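Local coordinates for protein type ii site-specific deoxyribonuclease (Klebsiella pneumoniae, PDB 6EKR) that probably cleaves double-stranded DNA at a specific recognition site, as a Type IIP restriction endonuclease of the PD-(D/E)xK nuclease class, at residues His157-Ile161 with Ile212-Phe217; Ile229-Gln233 with Tyr265-Pro269; Pro206-Arg211 with Gln254-Leu260; Ile95-Trp99 with Leu290-Tyr294. The protein carries 2 engineered substitutions. All coordinates share one frame; numbering follows the deposited sequence.

Interaction 1. Residues His157-Ile161 with Ile212-Phe217; sequences HIPLI and ILDSYF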
loop_
_atom_site.group_PDB
_atom_site.type_symbol
_atom_site.label_atom_id
_atom_site.label_comp_id
_atom_site.label_asym_id
_atom_site.label_seq_id
_atom_site.Cartn_x
_atom_site.Cartn_y
_atom_site.Cartn_z
ATOM N N HIS A 157 -9.651 18.868 12.502
ATOM C CA HIS A 157 -8.967 17.588 12.417
ATOM C C HIS A 157 -9.898 16.500 12.938
ATOM O O HIS A 157 -10.490 16.647 14.000
ATOM C CB HIS A 157 -7.669 17.623 13.231
ATOM C CG HIS A 157 -6.601 18.495 12.641
ATOM N ND1 HIS A 157 -5.537 17.988 11.923
ATOM C CD2 HIS A 157 -6.429 19.839 12.671
ATOM C CE1 HIS A 157 -4.758 18.982 11.533
ATOM N NE2 HIS A 157 -5.279 20.115 11.970
ATOM N N ILE A 158 -10.034 15.415 12.188
ATOM C CA ILE A 158 -10.838 14.271 12.627
ATOM C C ILE A 158 -9.936 13.159 13.173
ATOM O O ILE A 158 -9.045 12.680 12.463
ATOM C CB ILE A 158 -11.747 13.741 11.489
ATOM C CG1 ILE A 158 -12.872 14.731 11.218
ATOM C CG2 ILE A 158 -12.344 12.378 11.823
ATOM C CD1 ILE A 158 -13.010 15.042 9.761
ATOM N N PRO A 159 -10.168 12.753 14.440
ATOM C CA PRO A 159 -9.435 11.710 15.169
ATOM C C PRO A 159 -9.053 10.494 14.329
ATOM O O PRO A 159 -7.884 10.107 14.307
ATOM C CB PRO A 159 -10.424 11.283 16.271
ATOM C CG PRO A 159 -11.691 12.123 16.043
ATOM C CD PRO A 159 -11.237 13.321 15.277
ATOM N N LEU A 160 -10.025 9.901 13.642
ATOM C CA LEU A 160 -9.771 8.659 12.915
ATOM C C LEU A 160 -8.942 8.854 11.640
ATOM O O LEU A 160 -8.209 7.955 11.229
ATOM C CB LEU A 160 -11.079 7.905 12.655
ATOM C CG LEU A 160 -12.056 8.376 11.587
ATOM C CD1 LEU A 160 -11.685 7.733 10.258
ATOM C CD2 LEU A 160 -13.470 8.005 11.992
ATOM N N ILE A 161 -9.064 10.030 11.023
ATOM C CA ILE A 161 -8.211 10.406 9.892
ATOM C C ILE A 161 -6.776 10.687 10.367
ATOM O O ILE A 161 -5.817 10.247 9.727
ATOM C CB ILE A 161 -8.796 11.599 9.075
ATOM C CG1 ILE A 161 -10.039 11.152 8.299
ATOM C CG2 ILE A 161 -7.763 12.164 8.097
ATOM C CD1 ILE A 161 -10.811 12.282 7.668
ATOM N N ILE A 212 -14.833 3.526 6.215
ATOM C CA ILE A 212 -14.685 3.707 7.655
ATOM C C ILE A 212 -15.485 4.908 8.152
ATOM O O ILE A 212 -16.179 4.806 9.155
ATOM C CB ILE A 212 -13.198 3.775 8.078
ATOM C CG1 ILE A 212 -12.571 2.381 7.987
ATOM C CG2 ILE A 212 -13.044 4.326 9.503
ATOM C CD1 ILE A 212 -11.092 2.392 7.671
ATOM N N LEU A 213 -15.420 6.023 7.430
ATOM C CA LEU A 213 -16.167 7.226 7.812
ATOM C C LEU A 213 -17.687 7.050 7.722
ATOM O O LEU A 213 -18.432 7.630 8.514
ATOM C CB LEU A 213 -15.736 8.420 6.968
ATOM C CG LEU A 213 -14.292 8.880 7.049
ATOM C CD1 LEU A 213 -13.961 9.622 5.773
ATOM C CD2 LEU A 213 -14.060 9.749 8.252
ATOM N N ASP A 214 -18.135 6.267 6.743
ATOM C CA ASP A 214 -19.557 5.957 6.586
ATOM C C ASP A 214 -20.049 5.105 7.758
ATOM O O ASP A 214 -21.154 5.310 8.273
ATOM C CB ASP A 214 -19.839 5.215 5.262
ATOM C CG ASP A 214 -19.640 6.086 4.023
ATOM O OD1 ASP A 214 -19.964 7.297 4.054
ATOM O OD2 ASP A 214 -19.168 5.542 2.999
ATOM N N SER A 215 -19.231 4.147 8.180
ATOM C CA SER A 215 -19.659 3.240 9.228
ATOM C C SER A 215 -19.360 3.758 10.631
ATOM O O SER A 215 -19.564 3.039 11.597
ATOM C CB SER A 215 -19.035 1.857 9.035
ATOM O OG SER A 215 -17.712 1.852 9.527
ATOM N N TYR A 216 -18.873 4.993 10.737
ATOM C CA TYR A 216 -18.547 5.604 12.028
ATOM C C TYR A 216 -19.402 6.836 12.263
ATOM O O TYR A 216 -19.930 7.018 13.360
ATOM C CB TYR A 216 -17.068 5.987 12.087
ATOM C CG TYR A 216 -16.575 6.548 13.413
ATOM C CD1 TYR A 216 -15.621 5.864 14.165
ATOM C CD2 TYR A 216 -17.029 7.778 13.896
ATOM C CE1 TYR A 216 -15.148 6.381 15.380
ATOM C CE2 TYR A 216 -16.570 8.300 15.103
ATOM C CZ TYR A 216 -15.631 7.601 15.841
ATOM O OH TYR A 216 -15.169 8.124 17.034
ATOM N N PHE A 217 -19.522 7.684 11.242
ATOM C CA PHE A 217 -20.310 8.920 11.331
ATOM C C PHE A 217 -21.704 8.827 10.685
ATOM O O PHE A 217 -22.537 9.720 10.864
ATOM C CB PHE A 217 -19.557 10.097 10.691
ATOM C CG PHE A 217 -18.295 10.482 11.397
ATOM C CD1 PHE A 217 -18.339 11.172 12.604
ATOM C CD2 PHE A 217 -17.058 10.184 10.837
ATOM C CE1 PHE A 217 -17.154 11.543 13.265
ATOM C CE2 PHE A 217 -15.869 10.555 11.483
ATOM C CZ PHE A 217 -15.919 11.234 12.704
#
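Leu160 reaches across to helix 204-217 as a knob entering a hole, its side chain lodged among Ile212, Leu213, Tyr216 and Phe217. Its two methyl branches divide the work. CD1 settles on the aliphatic part of the hole, lying 3.7 Å from Ile212 CG2 and equally near Leu213 CD2. CD2 serves the aromatic part: it stands over one face of the Tyr216 ring, 3.8 Å from the centroid and only 18° off the normal, in a CH-pi contact. The same methyl meets Phe217 CE2 at 3.5 Å, approaching that ring obliquely. Leu160 places CG between its backbone N and carbonyl carbon (chi1 75°), which turns both branches into the hole.

Ile158, at the N-cap position of helix 159-171, flanks the knob. Its CG2 lies 3.9 Å from Phe217 CZ. Nearby, Ile161 CD1 touches Leu213 CD2 at 4.2 Å, the two side chains meeting at about a right angle. Tyr222 lies against Ile158, Leu213 and Phe217, while Val181 takes up Ile158 and Ile161, so strands 179-183 and 222-227 back this apolar cluster. Leu252 of the second subunit packs on Leu160 itself. This is a single knob-into-hole contact between the start of one helix and the end of another, in the helical layer flanking the mixed sheet of a PD-(D/E)xK nuclease, where it borders the dimer interface.

Interaction 2. Residues Ile229-Gln233 with Tyr265-Pro269; sequences ISETQ and YCDIP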
loop_
_atom_site.group_PDB
_atom_site.type_symbol
_atom_site.label_atom_id
_atom_site.label_comp_id
_atom_site.label_asym_id
_atom_site.label_seq_id
_atom_site.Cartn_x
_atom_site.Cartn_y
_atom_site.Cartn_z
ATOM N N ILE A 229 -2.443 14.023 -10.226
ATOM C CA ILE A 229 -1.819 14.715 -11.340
ATOM C C ILE A 229 -1.870 13.838 -12.585
ATOM O O ILE A 229 -2.321 14.273 -13.642
ATOM C CB ILE A 229 -0.350 15.150 -11.010
ATOM C CG1 ILE A 229 -0.316 16.156 -9.846
ATOM C CG2 ILE A 229 0.381 15.691 -12.250
ATOM C CD1 ILE A 229 -1.269 17.309 -9.975
ATOM N N SER A 230 -1.415 12.599 -12.451
ATOM C CA SER A 230 -1.413 11.665 -13.565
ATOM C C SER A 230 -1.460 10.233 -13.047
ATOM O O SER A 230 -1.762 9.989 -11.878
ATOM C CB SER A 230 -0.164 11.870 -14.431
ATOM O OG SER A 230 0.991 11.271 -13.846
ATOM N N GLU A 231 -1.198 9.294 -13.952
ATOM C CA GLU A 231 -0.900 7.920 -13.607
ATOM C C GLU A 231 0.242 7.469 -14.494
ATOM O O GLU A 231 0.396 6.285 -14.765
ATOM C CB GLU A 231 -2.120 7.019 -13.806
ATOM C CG GLU A 231 -3.250 7.228 -12.821
ATOM C CD GLU A 231 -2.840 7.029 -11.374
ATOM O OE1 GLU A 231 -1.764 6.439 -11.109
ATOM O OE2 GLU A 231 -3.607 7.468 -10.491
ATOM N N THR A 232 1.041 8.429 -14.943
ATOM C CA THR A 232 2.184 8.157 -15.802
ATOM C C THR A 232 3.273 7.387 -15.078
ATOM O O THR A 232 3.482 7.543 -13.874
ATOM C CB THR A 232 2.815 9.448 -16.349
ATOM O OG1 THR A 232 3.234 10.283 -15.262
ATOM C CG2 THR A 232 1.833 10.208 -17.223
ATOM N N GLN A 233 3.958 6.540 -15.825
ATOM C CA GLN A 233 5.155 5.900 -15.331
ATOM C C GLN A 233 6.233 6.010 -16.385
ATOM O O GLN A 233 5.995 5.752 -17.570
ATOM C CB GLN A 233 4.907 4.438 -14.987
ATOM C CG GLN A 233 6.042 3.816 -14.177
ATOM C CD GLN A 233 5.906 2.316 -14.042
ATOM O OE1 GLN A 233 5.825 1.590 -15.048
ATOM N NE2 GLN A 233 5.886 1.837 -12.796
ATOM N N TYR A 265 -7.939 14.265 -12.447
ATOM C CA TYR A 265 -6.570 14.267 -12.932
ATOM C C TYR A 265 -6.297 15.494 -13.771
ATOM O O TYR A 265 -7.171 15.988 -14.467
ATOM C CB TYR A 265 -6.299 13.047 -13.805
ATOM C CG TYR A 265 -6.269 11.717 -13.093
ATOM C CD1 TYR A 265 -5.079 11.205 -12.574
ATOM C CD2 TYR A 265 -7.428 10.954 -12.967
ATOM C CE1 TYR A 265 -5.053 9.972 -11.927
ATOM C CE2 TYR A 265 -7.416 9.722 -12.327
ATOM C CZ TYR A 265 -6.234 9.234 -11.812
ATOM O OH TYR A 265 -6.242 8.013 -11.185
ATOM N N CYS A 266 -5.069 15.982 -13.705
ATOM C CA CYS A 266 -4.602 16.969 -14.645
ATOM C C CYS A 266 -4.424 16.267 -15.966
ATOM O O CYS A 266 -4.828 16.766 -17.015
ATOM C CB CYS A 266 -3.261 17.526 -14.195
ATOM S SG CYS A 266 -3.403 18.840 -13.030
ATOM N N ASP A 267 -3.815 15.091 -15.886
ATOM C CA ASP A 267 -3.498 14.284 -17.035
ATOM C C ASP A 267 -4.240 12.975 -16.842
ATOM O O ASP A 267 -3.708 12.032 -16.272
ATOM C CB ASP A 267 -1.980 14.091 -17.094
ATOM C CG ASP A 267 -1.528 13.189 -18.227
ATOM O OD1 ASP A 267 -2.354 12.744 -19.056
ATOM O OD2 ASP A 267 -0.311 12.928 -18.285
ATOM N N ILE A 268 -5.487 12.939 -17.303
ATOM C CA ILE A 268 -6.333 11.760 -17.164
ATOM C C ILE A 268 -5.803 10.648 -18.053
ATOM O O ILE A 268 -5.642 10.853 -19.263
ATOM C CB ILE A 268 -7.795 12.032 -17.539
ATOM C CG1 ILE A 268 -8.391 13.118 -16.647
ATOM C CG2 ILE A 268 -8.604 10.767 -17.374
ATOM C CD1 ILE A 268 -9.561 13.861 -17.264
ATOM N N PRO A 269 -5.518 9.467 -17.458
ATOM C CA PRO A 269 -5.101 8.358 -18.310
ATOM C C PRO A 269 -6.241 7.970 -19.227
ATOM O O PRO A 269 -7.397 7.887 -18.797
ATOM C CB PRO A 269 -4.786 7.228 -17.324
ATOM C CG PRO A 269 -5.444 7.608 -16.052
ATOM C CD PRO A 269 -5.569 9.097 -16.027
#
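Tyr265 and Glu231 form the side-chain hydrogen bond of this contact: the phenol OH donates to Glu231 OE2 at 2.8 Å. It meets that oxygen on the anti side, 16° out of the carboxylate plane, and the carboxylate itself is turned 73° from the ring, at whose edge OE2 lies. Thr199 OG1 also hydrogen-bonds OE2, giving the oxygen two partners. The backbone supplies the second bridge, with Asp267 N donating to Ile229 O over 2.8 Å at an N-H...O angle of 153°. Asp267 O in turn receives a CA-H...O contact from Ser230 CA, at 3.6 Å.

Glu231 CG lies 3.4 Å from Tyr265 CE1, and the bend at chi2 then brings the carboxylate to the hydroxyl. That same CG touches Pro269 CG, at 3.9 Å. Further along, Thr232 CG2 sits beside Asp267 OD2, an oxygen hydrogen-bonded to Tyr56 OH. At the opposite end of the contact Ile229 CD1 lies 4.0 Å from Cys266 SG, and both residues pack on Tyr112 of helix 101-125. The two segments carry the chain away from the C-terminal ends of the neighbouring parallel strands 222-227 and 262-265. These strands are joined by a beta-alpha-beta crossover, here with the antiparallel hairpin 232-243 inserted ahead of helix 247-257.

Interaction 3. Residues Pro206-Arg211 with Gln254-Leu260; sequences PFAQQR and QKYLSSL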
loop_
_atom_site.group_PDB
_atom_site.type_symbol
_atom_site.label_atom_id
_atom_site.label_comp_id
_atom_site.label_asym_id
_atom_site.label_seq_id
_atom_site.Cartn_x
_atom_site.Cartn_y
_atom_site.Cartn_z
ATOM N N PRO A 206 -8.101 5.703 -0.206
ATOM C CA PRO A 206 -9.282 6.568 -0.135
ATOM C C PRO A 206 -10.609 5.815 -0.025
ATOM O O PRO A 206 -11.538 6.315 0.604
ATOM C CB PRO A 206 -9.234 7.353 -1.449
ATOM C CG PRO A 206 -8.379 6.554 -2.349
ATOM C CD PRO A 206 -7.390 5.855 -1.486
ATOM N N PHE A 207 -10.693 4.635 -0.636
ATOM C CA PHE A 207 -11.908 3.831 -0.601
ATOM C C PHE A 207 -12.130 3.302 0.799
ATOM O O PHE A 207 -13.181 3.521 1.373
ATOM C CB PHE A 207 -11.854 2.677 -1.616
ATOM C CG PHE A 207 -12.017 3.112 -3.050
ATOM C CD1 PHE A 207 -13.285 3.312 -3.590
ATOM C CD2 PHE A 207 -10.900 3.321 -3.858
ATOM C CE1 PHE A 207 -13.439 3.722 -4.920
ATOM C CE2 PHE A 207 -11.040 3.730 -5.183
ATOM C CZ PHE A 207 -12.310 3.929 -5.719
ATOM N N ALA A 208 -11.125 2.630 1.350
ATOM C CA ALA A 208 -11.175 2.124 2.718
ATOM C C ALA A 208 -11.539 3.219 3.720
ATOM O O ALA A 208 -12.374 3.008 4.611
ATOM C CB ALA A 208 -9.867 1.504 3.090
ATOM N N GLN A 209 -10.923 4.388 3.570
ATOM C CA GLN A 209 -11.198 5.517 4.453
ATOM C C GLN A 209 -12.658 5.970 4.369
ATOM O O GLN A 209 -13.271 6.282 5.392
ATOM C CB GLN A 209 -10.260 6.670 4.139
ATOM C CG GLN A 209 -10.359 7.815 5.101
ATOM C CD GLN A 209 -9.430 8.952 4.742
ATOM O OE1 GLN A 209 -8.750 9.507 5.613
ATOM N NE2 GLN A 209 -9.384 9.307 3.453
ATOM N N GLN A 210 -13.206 5.996 3.152
ATOM C CA GLN A 210 -14.596 6.395 2.929
ATOM C C GLN A 210 -15.553 5.444 3.644
ATOM O O GLN A 210 -16.464 5.881 4.365
ATOM C CB GLN A 210 -14.904 6.458 1.430
ATOM C CG GLN A 210 -16.293 6.962 1.056
ATOM C CD GLN A 210 -16.748 8.179 1.854
ATOM O OE1 GLN A 210 -17.797 8.140 2.487
ATOM N NE2 GLN A 210 -15.963 9.257 1.834
ATOM N N ARG A 211 -15.319 4.146 3.446
ATOM C CA ARG A 211 -16.024 3.087 4.143
ATOM C C ARG A 211 -16.022 3.316 5.652
ATOM O O ARG A 211 -17.083 3.315 6.289
ATOM C CB ARG A 211 -15.380 1.745 3.817
ATOM C CG ARG A 211 -15.787 0.597 4.723
ATOM C CD ARG A 211 -17.183 0.107 4.428
ATOM N NE ARG A 211 -18.189 0.973 5.028
ATOM C CZ ARG A 211 -19.494 0.714 5.051
ATOM N NH1 ARG A 211 -19.955 -0.412 4.507
ATOM N NH2 ARG A 211 -20.332 1.577 5.627
ATOM N N GLN A 254 -15.422 0.761 -6.108
ATOM C CA GLN A 254 -16.642 1.586 -6.175
ATOM C C GLN A 254 -17.908 0.841 -5.793
ATOM O O GLN A 254 -18.776 1.381 -5.095
ATOM C CB GLN A 254 -16.858 2.158 -7.573
ATOM C CG GLN A 254 -16.370 3.560 -7.758
ATOM C CD GLN A 254 -17.023 4.523 -6.814
ATOM O OE1 GLN A 254 -16.505 4.790 -5.735
ATOM N NE2 GLN A 254 -18.164 5.047 -7.204
ATOM N N LYS A 255 -18.020 -0.391 -6.276
ATOM C CA LYS A 255 -19.239 -1.146 -6.110
ATOM C C LYS A 255 -19.313 -1.794 -4.739
ATOM O O LYS A 255 -20.303 -1.627 -4.037
ATOM C CB LYS A 255 -19.386 -2.187 -7.217
ATOM C CG LYS A 255 -20.765 -2.824 -7.252
ATOM C CD LYS A 255 -21.097 -3.406 -8.631
ATOM C CE LYS A 255 -22.588 -3.737 -8.737
ATOM N NZ LYS A 255 -22.934 -4.317 -10.063
ATOM N N TYR A 256 -18.263 -2.507 -4.345
ATOM C CA TYR A 256 -18.350 -3.371 -3.177
ATOM C C TYR A 256 -17.606 -2.870 -1.928
ATOM O O TYR A 256 -17.905 -3.307 -0.819
ATOM C CB TYR A 256 -17.941 -4.801 -3.549
ATOM C CG TYR A 256 -18.594 -5.310 -4.825
ATOM C CD1 TYR A 256 -19.944 -5.697 -4.852
ATOM C CD2 TYR A 256 -17.865 -5.401 -6.005
ATOM C CE1 TYR A 256 -20.547 -6.161 -6.035
ATOM C CE2 TYR A 256 -18.447 -5.859 -7.189
ATOM C CZ TYR A 256 -19.786 -6.238 -7.206
ATOM O OH TYR A 256 -20.336 -6.686 -8.403
ATOM N N LEU A 257 -16.654 -1.955 -2.092
ATOM C CA LEU A 257 -15.935 -1.417 -0.933
ATOM C C LEU A 257 -16.516 -0.099 -0.431
ATOM O O LEU A 257 -16.820 0.037 0.761
ATOM C CB LEU A 257 -14.440 -1.261 -1.222
ATOM C CG LEU A 257 -13.533 -0.695 -0.120
ATOM C CD1 LEU A 257 -13.592 -1.537 1.142
ATOM C CD2 LEU A 257 -12.109 -0.616 -0.618
ATOM N N SER A 258 -16.662 0.869 -1.333
ATOM C CA SER A 258 -17.150 2.191 -0.968
ATOM C C SER A 258 -17.341 3.055 -2.201
ATOM O O SER A 258 -16.754 2.787 -3.243
ATOM C CB SER A 258 -16.157 2.870 -0.029
ATOM O OG SER A 258 -16.814 3.822 0.790
ATOM N N SER A 259 -18.140 4.108 -2.082
ATOM C CA SER A 259 -18.343 5.013 -3.200
ATOM C C SER A 259 -17.697 6.380 -2.975
ATOM O O SER A 259 -17.926 7.023 -1.956
ATOM C CB SER A 259 -19.831 5.163 -3.496
ATOM O OG SER A 259 -20.525 5.398 -2.289
ATOM N N LEU A 260 -16.877 6.802 -3.933
ATOM C CA LEU A 260 -16.313 8.151 -3.947
ATOM C C LEU A 260 -17.073 9.006 -4.948
ATOM O O LEU A 260 -17.607 8.497 -5.942
ATOM C CB LEU A 260 -14.825 8.144 -4.314
ATOM C CG LEU A 260 -13.877 7.162 -3.639
ATOM C CD1 LEU A 260 -12.485 7.419 -4.148
ATOM C CD2 LEU A 260 -13.930 7.260 -2.121
#
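Phe207 and Leu260 make the dense half of this contact. Leu260 CD1 stands over one face of the ring, 3.9 Å from its centroid and 15° off the normal, a CH-pi contact, while CG lies 3.7 Å from Phe207 CE1. Two oxygens approach the ring in its plane at the edge: Gln254 OE1, 3.3 Å from CE1, and Ser258 O, 3.5 Å from CD1. Gln254 OE1 is engaged already, since it accepts Leu260 N at 2.7 Å on a lone pair in the carbonyl plane; this bond ties the chain leaving helix 247-257 back to the helix. At the root of the Phe207 side chain, Leu257 extends with CG anti to its backbone N (chi1 179°) and brings CD2 within 3.5 Å of Phe207 CB. Leu260 CD2 fills the angle between Pro206 O and Gln210 CB. Ser258, buried, belongs to this tight part too, its CB 3.4 Å from Phe207 O.

Toward the more open side the fit is looser. Arg211 brings only the aliphatic part of its bent chain near Leu257 O. Ser259 is exposed and Arg211 partly so; Leu257 of the second subunit packs on Arg211. Helices 204-217 and 247-257 are the connecting helices of two successive beta-alpha-beta units, 190-194 to 222-227 and 222-227 to 262-265, packed side by side as in an alpha/beta sheet fold and contributing to the dimer interface.

Interaction 4. Residues Ile95-Trp99 with Leu290-Tyr294; sequences IGSKW and LFDIY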
loop_
_atom_site.group_PDB
_atom_site.type_symbol
_atom_site.label_atom_id
_atom_site.label_comp_id
_atom_site.label_asym_id
_atom_site.label_seq_id
_atom_site.Cartn_x
_atom_site.Cartn_y
_atom_site.Cartn_z
ATOM N N ILE A 95 -16.594 32.024 -9.634
ATOM C CA ILE A 95 -16.776 30.707 -10.246
ATOM C C ILE A 95 -18.254 30.325 -10.227
ATOM O O ILE A 95 -18.707 29.571 -11.088
ATOM C CB ILE A 95 -15.894 29.609 -9.578
ATOM C CG1 ILE A 95 -16.046 28.272 -10.308
ATOM C CG2 ILE A 95 -16.219 29.471 -8.095
ATOM C CD1 ILE A 95 -15.082 27.197 -9.865
ATOM N N GLY A 96 -18.998 30.854 -9.252
ATOM C CA GLY A 96 -20.454 30.681 -9.208
ATOM C C GLY A 96 -21.149 31.105 -10.501
ATOM O O GLY A 96 -21.923 30.329 -11.081
ATOM N N SER A 97 -20.847 32.327 -10.953
ATOM C CA SER A 97 -21.411 32.902 -12.182
ATOM C C SER A 97 -20.748 32.427 -13.479
ATOM O O SER A 97 -21.450 32.056 -14.426
ATOM C CB SER A 97 -21.377 34.429 -12.130
ATOM O OG SER A 97 -20.084 34.875 -11.761
ATOM N N LYS A 98 -19.414 32.446 -13.534
ATOM C CA LYS A 98 -18.697 32.005 -14.741
ATOM C C LYS A 98 -17.639 30.913 -14.513
ATOM O O LYS A 98 -16.683 31.101 -13.741
ATOM C CB LYS A 98 -18.055 33.197 -15.466
ATOM C CG LYS A 98 -17.615 32.876 -16.892
ATOM C CD LYS A 98 -16.617 33.879 -17.407
ATOM C CE LYS A 98 -15.966 33.378 -18.673
ATOM N NZ LYS A 98 -14.609 33.974 -18.829
ATOM N N TRP A 99 -17.806 29.783 -15.201
ATOM C CA TRP A 99 -16.756 28.767 -15.258
ATOM C C TRP A 99 -16.768 28.017 -16.592
ATOM O O TRP A 99 -17.150 26.852 -16.659
ATOM C CB TRP A 99 -16.838 27.800 -14.056
ATOM C CG TRP A 99 -15.576 26.982 -13.833
ATOM C CD1 TRP A 99 -15.400 25.652 -14.101
ATOM C CD2 TRP A 99 -14.323 27.453 -13.317
ATOM N NE1 TRP A 99 -14.120 25.268 -13.784
ATOM C CE2 TRP A 99 -13.438 26.351 -13.297
ATOM C CE3 TRP A 99 -13.861 28.700 -12.870
ATOM C CZ2 TRP A 99 -12.123 26.456 -12.840
ATOM C CZ3 TRP A 99 -12.553 28.801 -12.414
ATOM C CH2 TRP A 99 -11.701 27.685 -12.402
ATOM N N LEU A 290 -12.421 21.955 -9.129
ATOM C CA LEU A 290 -12.695 23.173 -8.379
ATOM C C LEU A 290 -14.165 23.476 -8.415
ATOM O O LEU A 290 -14.771 23.705 -7.371
ATOM C CB LEU A 290 -11.890 24.355 -8.905
ATOM C CG LEU A 290 -10.375 24.164 -8.887
ATOM C CD1 LEU A 290 -9.706 25.182 -9.781
ATOM C CD2 LEU A 290 -9.861 24.254 -7.460
ATOM N N PHE A 291 -14.744 23.444 -9.614
ATOM C CA PHE A 291 -16.176 23.685 -9.765
ATOM C C PHE A 291 -16.997 22.628 -9.016
ATOM O O PHE A 291 -17.918 22.975 -8.290
ATOM C CB PHE A 291 -16.604 23.785 -11.242
ATOM C CG PHE A 291 -18.100 23.778 -11.431
ATOM C CD1 PHE A 291 -18.849 24.929 -11.205
ATOM C CD2 PHE A 291 -18.766 22.604 -11.792
ATOM C CE1 PHE A 291 -20.238 24.912 -11.348
ATOM C CE2 PHE A 291 -20.154 22.576 -11.940
ATOM C CZ PHE A 291 -20.891 23.728 -11.719
ATOM N N ASP A 292 -16.665 21.352 -9.183
ATOM C CA ASP A 292 -17.393 20.312 -8.474
ATOM C C ASP A 292 -17.376 20.515 -6.958
ATOM O O ASP A 292 -18.407 20.373 -6.294
ATOM C CB ASP A 292 -16.865 18.931 -8.843
ATOM C CG ASP A 292 -17.218 18.538 -10.259
ATOM O OD1 ASP A 292 -18.352 18.823 -10.691
ATOM O OD2 ASP A 292 -16.372 17.934 -10.942
ATOM N N ILE A 293 -16.210 20.862 -6.422
ATOM C CA ILE A 293 -16.069 21.099 -4.992
ATOM C C ILE A 293 -16.890 22.318 -4.588
ATOM O O ILE A 293 -17.610 22.272 -3.599
ATOM C CB ILE A 293 -14.572 21.223 -4.563
ATOM C CG1 ILE A 293 -13.895 19.841 -4.561
ATOM C CG2 ILE A 293 -14.414 21.919 -3.203
ATOM C CD1 ILE A 293 -14.367 18.872 -3.475
ATOM N N TYR A 294 -16.797 23.394 -5.366
ATOM C CA TYR A 294 -17.563 24.601 -5.098
ATOM C C TYR A 294 -19.036 24.289 -5.155
ATOM O O TYR A 294 -19.788 24.631 -4.239
ATOM C CB TYR A 294 -17.246 25.671 -6.128
ATOM C CG TYR A 294 -18.094 26.920 -6.012
ATOM C CD1 TYR A 294 -17.660 28.006 -5.258
ATOM C CD2 TYR A 294 -19.322 27.026 -6.669
ATOM C CE1 TYR A 294 -18.416 29.155 -5.159
ATOM C CE2 TYR A 294 -20.088 28.166 -6.568
ATOM C CZ TYR A 294 -19.626 29.228 -5.816
ATOM O OH TYR A 294 -20.371 30.380 -5.707
#
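Trp99 and Phe291 lie with their planes nearly parallel, 12° apart, but slid so far that the rings barely overlap, the five-membered ring of Trp99 and the Phe291 ring having centroids 6.0 Å from each other. The closer meeting is with the stem of Phe291, whose CB lies 3.6 Å from Trp99 CD1. Tyr294 offers a ring face instead: Ile95 CG2 stands over it, 3.7 Å from the centroid and 19° off the normal, a CH-pi contact. Ile95 also sends CG1 to the edge of the Phe291 ring, and CD1 over one face of the Trp99 indole.

Leu290, Phe291 and Tyr294 form one face of helix 286-298, which here receives the loop joining helices 78-91 and 101-125, so that the C-terminal helix packs on the connection between two helices far earlier in the chain. With CG1 anti to the backbone N (chi1 -176°) and CD1 extended beyond it, Ile95 reaches the helix backbone, CD1 lying 3.7 Å from Phe291 CA. Gly96 CA approaches Tyr294 OH, at 3.5 Å, and Gly96 O is hydrogen-bonded by Arg298. Trp99 CZ2 meets Leu290 CD1 at 4.1 Å, obliquely to the indole, and both side chains also rest on Ala107 of helix 101-125.

Interactions 1 and 3 share helix 204-217, whose C-terminal end meets the start of helix 159-171, and which meets helix 247-257 earlier on. Their centres lie 13 Å apart, they touch through Asp214 and Ser258, and both reach the second subunit. Interaction 2 continues the theme of interaction 3: helix 247-257 links the two strands whose exits meet there, though the centres are 21 Å apart. Interaction 4 closes a long loop of chain that contains the other three; its nearest atoms come within about 9 Å of interaction 2 and about 13 Å of interaction 1. Interactions 1 and 3 illustrate how helices flanking a sheet can also join subunits, whereas interaction 2 joins strand exits and touches no other chain.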